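Long-range contact in salt-tolerant glutaminase (Micrococcus luteus, PDB 3IF5), which probably hydrolyses L-glutamine to L-glutamate and ammonium: residues F39-A44 / I275-P280. Numbering follows the deposited sequence.
Sequences FGIALA and IGVFSP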
# COMPACT_ATOMS: atom_id res chain seq x y z
N PHE A 39 21.85 -17.81 7.40
CA PHE A 39 20.68 -17.35 6.65
C PHE A 39 19.36 -17.75 7.32
O PHE A 39 19.03 -18.93 7.39
CB PHE A 39 20.76 -17.90 5.22
CG PHE A 39 19.63 -17.46 4.32
CD1 PHE A 39 19.03 -16.22 4.49
CD2 PHE A 39 19.20 -18.28 3.28
CE1 PHE A 39 18.01 -15.79 3.63
CE2 PHE A 39 18.20 -17.87 2.42
CZ PHE A 39 17.60 -16.61 2.59
N GLY A 40 18.62 -16.76 7.80
CA GLY A 40 17.35 -17.02 8.45
C GLY A 40 16.18 -16.16 7.98
O GLY A 40 16.37 -15.05 7.48
N ILE A 41 14.97 -16.69 8.13
CA ILE A 41 13.75 -15.99 7.73
C ILE A 41 12.68 -16.18 8.80
O ILE A 41 12.61 -17.23 9.42
CB ILE A 41 13.16 -16.55 6.42
CG1 ILE A 41 14.22 -16.60 5.33
CG2 ILE A 41 12.01 -15.66 5.97
CD1 ILE A 41 13.67 -17.03 3.96
N ALA A 42 11.85 -15.17 9.00
CA ALA A 42 10.79 -15.26 9.99
C ALA A 42 9.61 -14.41 9.57
O ALA A 42 9.78 -13.27 9.13
CB ALA A 42 11.30 -14.81 11.36
N LEU A 43 8.41 -14.97 9.70
CA LEU A 43 7.18 -14.26 9.37
C LEU A 43 6.29 -14.24 10.60
O LEU A 43 6.03 -15.27 11.21
CB LEU A 43 6.41 -14.98 8.26
CG LEU A 43 7.10 -15.32 6.94
CD1 LEU A 43 6.03 -15.74 5.94
CD2 LEU A 43 7.88 -14.13 6.41
N ALA A 44 5.83 -13.05 10.98
CA ALA A 44 4.96 -12.94 12.14
C ALA A 44 3.57 -12.53 11.68
O ALA A 44 3.42 -11.58 10.90
CB ALA A 44 5.52 -11.93 13.14
N ILE A 275 7.92 -9.24 8.48
CA ILE A 275 8.98 -10.10 7.95
C ILE A 275 10.33 -9.75 8.56
O ILE A 275 10.62 -8.60 8.86
CB ILE A 275 9.13 -9.98 6.42
CG1 ILE A 275 7.82 -10.36 5.72
CG2 ILE A 275 10.27 -10.88 5.96
CD1 ILE A 275 7.97 -10.55 4.22
N GLY A 276 11.15 -10.77 8.73
CA GLY A 276 12.49 -10.60 9.24
C GLY A 276 13.37 -11.53 8.43
O GLY A 276 13.04 -12.72 8.28
N VAL A 277 14.47 -11.03 7.89
CA VAL A 277 15.38 -11.87 7.12
C VAL A 277 16.79 -11.52 7.52
O VAL A 277 17.10 -10.37 7.80
CB VAL A 277 15.28 -11.64 5.60
CG1 VAL A 277 15.95 -12.79 4.87
CG2 VAL A 277 13.84 -11.49 5.18
N PHE A 278 17.66 -12.52 7.54
CA PHE A 278 19.04 -12.30 7.92
C PHE A 278 19.98 -13.07 7.01
O PHE A 278 19.79 -14.26 6.76
CB PHE A 278 19.26 -12.72 9.37
CG PHE A 278 20.71 -12.72 9.80
CD1 PHE A 278 21.49 -11.57 9.67
CD2 PHE A 278 21.29 -13.87 10.33
CE1 PHE A 278 22.82 -11.57 10.07
CE2 PHE A 278 22.62 -13.88 10.73
CZ PHE A 278 23.40 -12.73 10.60
N SER A 279 20.99 -12.37 6.50
CA SER A 279 21.98 -12.96 5.62
C SER A 279 23.02 -11.87 5.38
O SER A 279 22.79 -10.95 4.60
CB SER A 279 21.34 -13.39 4.30
OG SER A 279 22.29 -14.04 3.47
N PRO A 280 24.18 -11.98 6.06
CA PRO A 280 25.36 -11.10 6.04
C PRO A 280 25.86 -10.46 4.75
O PRO A 280 26.21 -9.28 4.75
CB PRO A 280 26.44 -11.96 6.70
CG PRO A 280 25.65 -12.74 7.70
CD PRO A 280 24.45 -13.17 6.89
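F39 meets strand 273-278 with the edge of its ring: CD1 lies 3.1 Å from F278 O, in the ring plane, and CE1 touches V277 CG1 at 3.8 Å. With CG anti to the backbone N (chi1 -178°), the ring lies alongside V277, and S279 CB also reaches CD1, an oblique approach. The serine suits this strand exit, since its OG is hydrogen-bonded to R290 of helix 289-302.

At G40 the strands exchange two backbone hydrogen bonds, G40 N to F278 O (2.9 Å) and F278 N to G40 O (2.8 Å). Having no side chain, the glycine puts no bulk beside F278, whose ring stacks with F60. I41 pairs with V277 without hydrogen bonds, and these branched residues, well suited to extended backbone, come together at CG1 (4.2 Å). A42 forms the next hydrogen-bonded pair with G276; G276 N reaches A42 O at 2.9 Å, in the carbonyl plane. Both residues are small where helix 201-212 packs on A42. L43 and I275 form the next non-hydrogen-bonded pair, the two side chains pointing the same way and L43 CD2 lying 3.8 Å from I275 CG1.

Thus F39, I41 and L43 present an apolar face to helices 4-16 and 289-302, I275 joining them against 289-302, while A42 and F278 face helix 201-212: an antiparallel pair of inner strands, 273-278 being the middle one, in the helix-flanked five-stranded sheet of the beta-lactamase-like glutaminase fold.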